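Local coordinates for protein thiamine-monophosphate kinase (PDB 6XEP) that probably phosphorylates thiamine monophosphate with ATP and magnesium to give thiamine diphosphate, the active form of vitamin B1, at residues A68-A77 / W106-L117; L191-L199 / S253-G261. All coordinates share one frame; numbering follows the deposited sequence.

Contact 1: A68-A77 / W106-L117; sequences AFDIGWKTLA and WIEAFGDGFFAL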
loop_
_atom_site.group_PDB
_atom_site.type_symbol
_atom_site.label_atom_id
_atom_site.label_comp_id
_atom_site.label_asym_id
_atom_site.label_seq_id
_atom_site.Cartn_x
_atom_site.Cartn_y
_atom_site.Cartn_z
ATOM N N ALA A 68 13.428 -15.924 0.736
ATOM C CA ALA A 68 12.927 -14.780 -0.032
ATOM C C ALA A 68 11.813 -15.162 -1.012
ATOM O O ALA A 68 10.800 -14.461 -1.118
ATOM C CB ALA A 68 14.097 -14.125 -0.779
ATOM N N PHE A 69 11.999 -16.248 -1.775
ATOM C CA PHE A 69 10.956 -16.644 -2.727
ATOM C C PHE A 69 9.618 -16.845 -2.026
ATOM O O PHE A 69 8.573 -16.425 -2.526
ATOM C CB PHE A 69 11.378 -17.924 -3.458
ATOM C CG PHE A 69 10.362 -18.439 -4.455
ATOM C CD1 PHE A 69 9.300 -19.221 -4.049
ATOM C CD2 PHE A 69 10.515 -18.183 -5.803
ATOM C CE1 PHE A 69 8.374 -19.687 -4.958
ATOM C CE2 PHE A 69 9.608 -18.655 -6.734
ATOM C CZ PHE A 69 8.534 -19.407 -6.308
ATOM N N ASP A 70 9.628 -17.504 -0.875
ATOM C CA ASP A 70 8.370 -17.794 -0.181
ATOM C C ASP A 70 7.752 -16.539 0.415
ATOM O O ASP A 70 6.522 -16.414 0.466
ATOM C CB ASP A 70 8.646 -18.851 0.884
ATOM C CG ASP A 70 9.250 -20.099 0.278
ATOM O OD1 ASP A 70 8.764 -20.502 -0.803
ATOM O OD2 ASP A 70 10.219 -20.660 0.845
ATOM N N ILE A 71 8.586 -15.602 0.868
ATOM C CA ILE A 71 8.072 -14.319 1.331
ATOM C C ILE A 71 7.404 -13.577 0.183
ATOM O O ILE A 71 6.327 -12.993 0.346
ATOM C CB ILE A 71 9.203 -13.485 1.962
ATOM C CG1 ILE A 71 9.751 -14.190 3.199
ATOM C CG2 ILE A 71 8.681 -12.120 2.363
ATOM C CD1 ILE A 71 11.006 -13.517 3.748
ATOM N N GLY A 72 8.033 -13.583 -0.996
ATOM C CA GLY A 72 7.430 -12.928 -2.147
ATOM C C GLY A 72 6.106 -13.546 -2.547
ATOM O O GLY A 72 5.122 -12.836 -2.798
ATOM N N TRP A 73 6.050 -14.872 -2.586
ATOM C CA TRP A 73 4.800 -15.562 -2.900
ATOM C C TRP A 73 3.716 -15.234 -1.872
ATOM O O TRP A 73 2.613 -14.791 -2.220
ATOM C CB TRP A 73 5.056 -17.072 -2.950
ATOM C CG TRP A 73 3.845 -17.928 -3.291
ATOM C CD1 TRP A 73 2.756 -18.185 -2.494
ATOM C CD2 TRP A 73 3.625 -18.647 -4.511
ATOM N NE1 TRP A 73 1.877 -19.026 -3.153
ATOM C CE2 TRP A 73 2.383 -19.318 -4.388
ATOM C CE3 TRP A 73 4.357 -18.790 -5.695
ATOM C CZ2 TRP A 73 1.861 -20.107 -5.405
ATOM C CZ3 TRP A 73 3.827 -19.583 -6.711
ATOM C CH2 TRP A 73 2.589 -20.218 -6.557
ATOM N N LYS A 74 4.017 -15.446 -0.591
ATOM C CA LYS A 74 2.973 -15.367 0.416
ATOM C C LYS A 74 2.479 -13.940 0.591
ATOM O O LYS A 74 1.278 -13.722 0.793
ATOM C CB LYS A 74 3.469 -15.948 1.747
ATOM C CG LYS A 74 2.349 -15.993 2.788
ATOM C CD LYS A 74 2.648 -16.979 3.927
ATOM C CE LYS A 74 1.420 -17.106 4.825
ATOM N NZ LYS A 74 1.598 -18.081 5.932
ATOM N N THR A 75 3.381 -12.950 0.470
ATOM C CA THR A 75 2.944 -11.558 0.607
ATOM C C THR A 75 1.844 -11.235 -0.405
ATOM O O THR A 75 0.807 -10.657 -0.055
ATOM C CB THR A 75 4.151 -10.618 0.450
ATOM O OG1 THR A 75 5.072 -10.868 1.517
ATOM C CG2 THR A 75 3.715 -9.178 0.576
ATOM N N LEU A 76 2.020 -11.662 -1.652
ATOM C CA LEU A 76 0.974 -11.438 -2.645
ATOM C C LEU A 76 -0.228 -12.358 -2.419
ATOM O O LEU A 76 -1.373 -11.942 -2.624
ATOM C CB LEU A 76 1.536 -11.638 -4.049
ATOM C CG LEU A 76 0.564 -11.513 -5.221
ATOM C CD1 LEU A 76 -0.081 -10.111 -5.268
ATOM C CD2 LEU A 76 1.316 -11.808 -6.522
ATOM N N ALA A 77 0.008 -13.610 -2.021
ATOM C CA ALA A 77 -1.088 -14.559 -1.861
ATOM C C ALA A 77 -2.131 -14.068 -0.857
ATOM O O ALA A 77 -3.331 -14.299 -1.042
ATOM C CB ALA A 77 -0.544 -15.921 -1.425
ATOM N N TRP A 106 18.688 -11.093 -2.537
ATOM C CA TRP A 106 17.427 -11.355 -1.849
ATOM C C TRP A 106 16.249 -10.778 -2.622
ATOM O O TRP A 106 15.228 -11.443 -2.788
ATOM C CB TRP A 106 17.474 -10.784 -0.431
ATOM C CG TRP A 106 16.309 -11.186 0.413
ATOM C CD1 TRP A 106 16.271 -12.210 1.319
ATOM C CD2 TRP A 106 15.031 -10.550 0.472
ATOM N NE1 TRP A 106 15.044 -12.257 1.924
ATOM C CE2 TRP A 106 14.259 -11.255 1.416
ATOM C CE3 TRP A 106 14.458 -9.459 -0.187
ATOM C CZ2 TRP A 106 12.946 -10.904 1.717
ATOM C CZ3 TRP A 106 13.144 -9.110 0.113
ATOM C CH2 TRP A 106 12.403 -9.840 1.042
ATOM N N ILE A 107 16.383 -9.558 -3.130
ATOM C CA ILE A 107 15.267 -8.938 -3.834
ATOM C C ILE A 107 14.959 -9.695 -5.113
ATOM O O ILE A 107 13.795 -9.850 -5.485
ATOM C CB ILE A 107 15.564 -7.455 -4.115
ATOM C CG1 ILE A 107 15.534 -6.656 -2.816
ATOM C CG2 ILE A 107 14.512 -6.863 -5.029
ATOM C CD1 ILE A 107 15.991 -5.213 -3.015
ATOM N N GLU A 108 15.991 -10.178 -5.809
ATOM C CA GLU A 108 15.763 -10.955 -7.025
ATOM C C GLU A 108 14.986 -12.232 -6.717
ATOM O O GLU A 108 14.077 -12.613 -7.461
ATOM C CB GLU A 108 17.103 -11.274 -7.688
ATOM C CG GLU A 108 17.005 -12.037 -9.000
ATOM C CD GLU A 108 18.280 -11.930 -9.844
ATOM O OE1 GLU A 108 19.389 -12.183 -9.322
ATOM O OE2 GLU A 108 18.169 -11.585 -11.042
ATOM N N ALA A 109 15.343 -12.906 -5.625
ATOM C CA ALA A 109 14.656 -14.130 -5.226
ATOM C C ALA A 109 13.244 -13.839 -4.745
ATOM O O ALA A 109 12.314 -14.608 -5.009
ATOM C CB ALA A 109 15.445 -14.831 -4.124
ATOM N N PHE A 110 13.069 -12.744 -4.007
ATOM C CA PHE A 110 11.726 -12.315 -3.643
ATOM C C PHE A 110 10.899 -12.093 -4.900
ATOM O O PHE A 110 9.744 -12.516 -4.978
ATOM C CB PHE A 110 11.810 -11.033 -2.807
ATOM C CG PHE A 110 10.485 -10.369 -2.591
ATOM C CD1 PHE A 110 9.948 -9.517 -3.546
ATOM C CD2 PHE A 110 9.796 -10.569 -1.428
ATOM C CE1 PHE A 110 8.719 -8.910 -3.342
ATOM C CE2 PHE A 110 8.556 -9.969 -1.235
ATOM C CZ PHE A 110 8.033 -9.134 -2.190
ATOM N N GLY A 111 11.495 -11.451 -5.909
ATOM C CA GLY A 111 10.760 -11.195 -7.136
ATOM C C GLY A 111 10.368 -12.480 -7.837
ATOM O O GLY A 111 9.279 -12.583 -8.400
ATOM N N ASP A 112 11.249 -13.482 -7.798
ATOM C CA ASP A 112 10.897 -14.792 -8.348
ATOM C C ASP A 112 9.562 -15.275 -7.795
ATOM O O ASP A 112 8.689 -15.724 -8.546
ATOM C CB ASP A 112 11.985 -15.819 -8.025
ATOM C CG ASP A 112 13.194 -15.710 -8.914
ATOM O OD1 ASP A 112 13.159 -14.975 -9.928
ATOM O OD2 ASP A 112 14.193 -16.382 -8.579
ATOM N N GLY A 113 9.381 -15.195 -6.478
ATOM C CA GLY A 113 8.183 -15.738 -5.887
ATOM C C GLY A 113 6.969 -14.871 -6.121
ATOM O O GLY A 113 5.873 -15.371 -6.378
ATOM N N PHE A 114 7.185 -13.556 -6.050
ATOM C CA PHE A 114 6.124 -12.602 -6.332
ATOM C C PHE A 114 5.574 -12.800 -7.741
ATOM O O PHE A 114 4.361 -12.969 -7.932
ATOM C CB PHE A 114 6.655 -11.184 -6.133
ATOM C CG PHE A 114 5.578 -10.148 -6.099
ATOM C CD1 PHE A 114 5.127 -9.578 -7.266
ATOM C CD2 PHE A 114 5.009 -9.758 -4.899
ATOM C CE1 PHE A 114 4.116 -8.634 -7.245
ATOM C CE2 PHE A 114 4.008 -8.814 -4.878
ATOM C CZ PHE A 114 3.570 -8.257 -6.050
ATOM N N PHE A 115 6.461 -12.794 -8.746
ATOM C CA PHE A 115 6.013 -12.916 -10.125
ATOM C C PHE A 115 5.532 -14.317 -10.434
ATOM O O PHE A 115 4.644 -14.480 -11.274
ATOM C CB PHE A 115 7.128 -12.534 -11.107
ATOM C CG PHE A 115 7.500 -11.081 -11.058
ATOM C CD1 PHE A 115 6.544 -10.096 -11.285
ATOM C CD2 PHE A 115 8.807 -10.698 -10.770
ATOM C CE1 PHE A 115 6.892 -8.744 -11.247
ATOM C CE2 PHE A 115 9.166 -9.350 -10.741
ATOM C CZ PHE A 115 8.202 -8.374 -10.974
ATOM N N ALA A 116 6.098 -15.342 -9.789
ATOM C CA ALA A 116 5.587 -16.687 -10.035
ATOM C C ALA A 116 4.094 -16.748 -9.762
ATOM O O ALA A 116 3.332 -17.309 -10.555
ATOM C CB ALA A 116 6.323 -17.725 -9.185
ATOM N N LEU A 117 3.653 -16.155 -8.649
ATOM C CA LEU A 117 2.225 -16.134 -8.333
ATOM C C LEU A 117 1.477 -15.058 -9.119
ATOM O O LEU A 117 0.385 -15.313 -9.630
ATOM C CB LEU A 117 2.034 -15.927 -6.831
ATOM C CG LEU A 117 0.588 -15.836 -6.365
ATOM C CD1 LEU A 117 -0.173 -17.107 -6.688
ATOM C CD2 LEU A 117 0.566 -15.538 -4.857
#
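With CG anti to the backbone N (chi1 179° in Phe69, and the same torsion in Phe110), each of these two phenylalanines lays its ring against a glycine of the facing helix. The exchange is reciprocal: Gly113 CA lies 3.5 Å from the centroid of the Phe69 ring, and Gly72 CA lies 3.7 Å from that of Phe110, both CH-pi contacts over a face, displaced toward the rim. Phe69 is also a knob in a hole made by Ala109, Asp112, Gly113 and Ala116.

With no side chain on Gly72 or Gly113, the helices pack main chain to main chain. The local axes of 68-77 and 106-117 approach to 6.4 Å at a signed crossing angle of -40°, and Gly72 CA comes within 4.4 Å of Phe114 CA. Main-chain C-H groups then meet carbonyls directly: a C-H of Gly113 CA is directed almost straight at Phe69 O, 3.5 Å away with 174° at the hydrogen, while Phe110 CA faces Ala68 O and Phe69 CA faces Ala109 O.

At one end, Ala68 CB sits over the five-membered ring of Trp106, 3.5 Å from its centroid, and Ile71 CD1 meets the edge of the same indole. At the other, Leu117 CB rises over the six-membered ring of Trp73, CD1 lies over the same indole, and CD2 reaches the main chain, 3.4 Å from Trp73 O and close to Ala77 N. Leu76 CD2 stands above the centre of the Phe114 ring, 4.2 Å from the centroid.

Phe110 and Phe114 continue onto strand 89-99 of the N-terminal domain, while the indole N-H of Trp73 is satisfied by Pro204 O. No conventional hydrogen bond joins the two segments, so dispersion, CH-pi and C-H...O contacts hold these helices together.

Contact 2: L191-L199 / S253-G261; sequences LADYESLRL and SHALRELLG. With EDO (1,2-ethanediol), chain C.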
loop_
_atom_site.group_PDB
_atom_site.type_symbol
_atom_site.label_atom_id
_atom_site.label_comp_id
_atom_site.label_asym_id
_atom_site.label_seq_id
_atom_site.Cartn_x
_atom_site.Cartn_y
_atom_site.Cartn_z
ATOM N N LEU A 191 10.798 -35.758 2.553
ATOM C CA LEU A 191 9.714 -36.480 3.215
ATOM C C LEU A 191 8.399 -35.851 2.787
ATOM O O LEU A 191 8.076 -34.738 3.211
ATOM C CB LEU A 191 9.861 -36.429 4.736
ATOM C CG LEU A 191 11.161 -36.984 5.321
ATOM C CD1 LEU A 191 11.179 -36.828 6.838
ATOM C CD2 LEU A 191 11.320 -38.432 4.947
ATOM N N ALA A 192 7.609 -36.592 2.002
ATOM C CA ALA A 192 6.526 -35.980 1.234
ATOM C C ALA A 192 5.490 -35.291 2.111
ATOM O O ALA A 192 5.036 -34.198 1.768
ATOM C CB ALA A 192 5.841 -37.026 0.354
ATOM N N ASP A 193 5.070 -35.922 3.219
ATOM C CA ASP A 193 4.015 -35.313 4.031
ATOM C C ASP A 193 4.515 -34.050 4.712
ATOM O O ASP A 193 3.769 -33.075 4.816
ATOM C CB ASP A 193 3.469 -36.274 5.082
ATOM C CG ASP A 193 2.772 -37.472 4.469
ATOM O OD1 ASP A 193 2.231 -37.336 3.352
ATOM O OD2 ASP A 193 2.782 -38.546 5.101
ATOM N N TYR A 194 5.770 -34.047 5.190
ATOM C CA TYR A 194 6.299 -32.816 5.774
ATOM C C TYR A 194 6.397 -31.722 4.730
ATOM O O TYR A 194 6.062 -30.560 4.995
ATOM C CB TYR A 194 7.670 -33.052 6.400
ATOM C CG TYR A 194 7.617 -33.818 7.691
ATOM C CD1 TYR A 194 7.558 -33.155 8.914
ATOM C CD2 TYR A 194 7.624 -35.209 7.694
ATOM C CE1 TYR A 194 7.503 -33.860 10.105
ATOM C CE2 TYR A 194 7.564 -35.918 8.887
ATOM C CZ TYR A 194 7.509 -35.235 10.083
ATOM O OH TYR A 194 7.452 -35.938 11.264
ATOM N N GLU A 195 6.860 -32.072 3.533
ATOM C CA GLU A 195 7.012 -31.061 2.497
ATOM C C GLU A 195 5.657 -30.488 2.084
ATOM O O GLU A 195 5.555 -29.287 1.796
ATOM C CB GLU A 195 7.779 -31.665 1.311
ATOM C CG GLU A 195 7.991 -30.713 0.157
ATOM C CD GLU A 195 8.971 -29.585 0.465
ATOM O OE1 GLU A 195 9.541 -29.531 1.580
ATOM O OE2 GLU A 195 9.165 -28.739 -0.431
ATOM N N SER A 196 4.607 -31.318 2.067
ATOM C CA SER A 196 3.274 -30.829 1.729
ATOM C C SER A 196 2.818 -29.774 2.726
ATOM O O SER A 196 2.353 -28.697 2.337
ATOM C CB SER A 196 2.270 -31.986 1.690
ATOM O OG SER A 196 2.602 -32.959 0.708
ATOM N N LEU A 197 2.945 -30.073 4.028
ATOM C CA LEU A 197 2.557 -29.106 5.042
ATOM C C LEU A 197 3.437 -27.873 4.964
ATOM O O LEU A 197 2.944 -26.748 5.100
ATOM C CB LEU A 197 2.631 -29.725 6.441
ATOM C CG LEU A 197 1.671 -30.890 6.725
ATOM C CD1 LEU A 197 1.742 -31.324 8.183
ATOM C CD2 LEU A 197 0.244 -30.544 6.329
ATOM N N ARG A 198 4.749 -28.064 4.744
ATOM C CA ARG A 198 5.664 -26.924 4.692
ATOM C C ARG A 198 5.221 -25.926 3.635
ATOM O O ARG A 198 5.184 -24.715 3.879
ATOM C CB ARG A 198 7.097 -27.394 4.414
ATOM C CG ARG A 198 8.150 -26.278 4.544
ATOM C CD ARG A 198 9.572 -26.737 4.194
ATOM N NE ARG A 198 9.773 -26.965 2.753
ATOM C CZ ARG A 198 10.318 -26.083 1.914
ATOM N NH1 ARG A 198 10.737 -24.902 2.354
ATOM N NH2 ARG A 198 10.461 -26.387 0.628
ATOM N N LEU A 199 4.851 -26.419 2.451
ATOM C CA LEU A 199 4.463 -25.519 1.368
ATOM C C LEU A 199 3.059 -24.937 1.543
ATOM O O LEU A 199 2.765 -23.877 0.973
ATOM C CB LEU A 199 4.572 -26.248 0.029
ATOM C CG LEU A 199 6.018 -26.525 -0.400
ATOM C CD1 LEU A 199 6.056 -27.179 -1.759
ATOM C CD2 LEU A 199 6.791 -25.235 -0.422
ATOM N N SER A 253 -6.151 -32.830 5.020
ATOM C CA SER A 253 -5.233 -33.410 4.055
ATOM C C SER A 253 -4.623 -34.703 4.584
ATOM O O SER A 253 -4.611 -34.977 5.790
ATOM C CB SER A 253 -4.123 -32.423 3.702
ATOM O OG SER A 253 -3.220 -32.274 4.781
ATOM N N HIS A 254 -4.124 -35.512 3.645
ATOM C CA HIS A 254 -3.391 -36.719 4.007
ATOM C C HIS A 254 -2.275 -36.396 4.991
ATOM O O HIS A 254 -2.145 -37.039 6.040
ATOM C CB HIS A 254 -2.821 -37.361 2.743
ATOM C CG HIS A 254 -2.055 -38.617 2.995
ATOM N ND1 HIS A 254 -2.666 -39.847 3.115
ATOM C CD2 HIS A 254 -0.725 -38.839 3.136
ATOM C CE1 HIS A 254 -1.746 -40.773 3.321
ATOM N NE2 HIS A 254 -0.561 -40.187 3.343
ATOM N N ALA A 255 -1.469 -35.384 4.664
ATOM C CA ALA A 255 -0.295 -35.073 5.474
ATOM C C ALA A 255 -0.686 -34.612 6.872
ATOM O O ALA A 255 -0.053 -35.006 7.860
ATOM C CB ALA A 255 0.552 -34.012 4.773
ATOM N N LEU A 256 -1.716 -33.770 6.971
ATOM C CA LEU A 256 -2.138 -33.292 8.280
ATOM C C LEU A 256 -2.629 -34.450 9.130
ATOM O O LEU A 256 -2.241 -34.585 10.292
ATOM C CB LEU A 256 -3.217 -32.221 8.129
ATOM C CG LEU A 256 -3.612 -31.551 9.455
ATOM C CD1 LEU A 256 -2.387 -30.892 10.087
ATOM C CD2 LEU A 256 -4.724 -30.522 9.281
ATOM N N ARG A 257 -3.441 -35.330 8.549
ATOM C CA ARG A 257 -3.905 -36.482 9.309
ATOM C C ARG A 257 -2.750 -37.413 9.676
ATOM O O ARG A 257 -2.751 -37.999 10.765
ATOM C CB ARG A 257 -4.981 -37.226 8.515
ATOM C CG ARG A 257 -6.116 -37.719 9.382
ATOM C CD ARG A 257 -7.127 -38.535 8.597
ATOM N NE ARG A 257 -8.186 -37.750 7.955
ATOM C CZ ARG A 257 -9.229 -37.215 8.590
ATOM N NH1 ARG A 257 -9.346 -37.324 9.908
ATOM N NH2 ARG A 257 -10.148 -36.548 7.911
ATOM N N GLU A 258 -1.737 -37.528 8.806
ATOM C CA GLU A 258 -0.638 -38.452 9.063
ATOM C C GLU A 258 0.319 -37.937 10.136
ATOM O O GLU A 258 0.847 -38.732 10.921
ATOM C CB GLU A 258 0.128 -38.728 7.773
ATOM C CG GLU A 258 1.046 -39.913 7.854
ATOM C CD GLU A 258 0.296 -41.235 7.803
ATOM O OE1 GLU A 258 0.844 -42.247 8.284
ATOM O OE2 GLU A 258 -0.841 -41.261 7.277
ATOM N N LEU A 259 0.564 -36.625 10.189
ATOM C CA LEU A 259 1.650 -36.088 10.998
ATOM C C LEU A 259 1.197 -35.480 12.316
ATOM O O LEU A 259 2.031 -35.288 13.209
ATOM C CB LEU A 259 2.428 -35.029 10.208
ATOM C CG LEU A 259 3.195 -35.548 8.989
ATOM C CD1 LEU A 259 3.964 -34.418 8.320
ATOM C CD2 LEU A 259 4.115 -36.709 9.369
ATOM N N LEU A 260 -0.083 -35.149 12.454
ATOM C CA LEU A 260 -0.615 -34.604 13.695
ATOM C C LEU A 260 -1.637 -35.573 14.266
ATOM O O LEU A 260 -2.324 -36.285 13.526
ATOM C CB LEU A 260 -1.261 -33.218 13.486
ATOM C CG LEU A 260 -0.309 -32.017 13.452
ATOM C CD1 LEU A 260 0.566 -32.024 12.202
ATOM C CD2 LEU A 260 -1.088 -30.722 13.566
ATOM N N GLY A 261 -1.722 -35.608 15.587
ATOM C CA GLY A 261 -2.717 -36.442 16.232
ATOM C C GLY A 261 -4.125 -35.973 15.918
ATOM O O GLY A 261 -4.361 -34.885 15.408
HETATM C C1 EDO C . 6.534 -38.049 5.266
HETATM O O1 EDO C . 5.925 -38.509 4.042
HETATM C C2 EDO C . 6.294 -39.024 6.419
HETATM O O2 EDO C . 4.893 -39.201 6.698
HETATM O O HOH W 1 1.890 -40.910 4.392
#
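Asp193 OD2 accepts two hydrogen bonds, one from a water at 2.6 Å and one from O2 of a 1,2-ethanediol, probably from the crystallisation liquor, at 2.7 Å. The water also hydrogen-bonds His254 NE2 and so links the two helices, while O1 of the diol takes the Asp193 backbone N-H in a nearly straight 2.8 Å bond. The other oxygen, Asp193 OD1, meets the imidazole directly, in plane at its edge, 3.3 Å from His254 CD2, with carboxylate and ring planes 56° apart. As a knob, Asp193 fits among His254, Ala255, Glu258 and Leu259, OD2 against Glu258 CG.

Next to this polar rim, Leu259 CD1 stands over the centre of the Tyr194 ring, 3.6 Å from the centroid and close to its normal. Leu197, its CG beside the backbone N (chi1 -64°), sends CD2 to Ala255 CB at 3.8 Å and CD1 to Leu259 CD1. It also packs on helix 170-179, whose Asp170 bonds Ser253 OG.

The short helices cross at -118°, their axes 8.7 Å apart at closest approach. An apolar interior joins them; at the rim, water and diol probably stabilise the negative charge of Asp193 OD2, which Glu258 OE2, 5.0 Å from it, would oppose.

Overall arrangement
Contact 1 belongs to the N-terminal AIR synthase-related domain and contact 2 to the C-terminal one; their centres are 23 Å apart and their nearest atoms about 5 Å, without touching. One connection runs through helix 192-202 and the residues just after it: on helix 68-85, Asp70 forms a salt bridge with Arg203 and Lys74 a hydrogen bond to Leu201 O. Lys74 also forms a salt bridge to Asp274, a predicted substrate-binding residue. In contact 1, the Leu76 side chain is about 8 Å from that of Thr52, a predicted magnesium ligand, and that of Ile71 about 9 Å from His61, predicted to bind substrate. In contact 2, the Leu197 side chain is about 12 Å from that of Asp274.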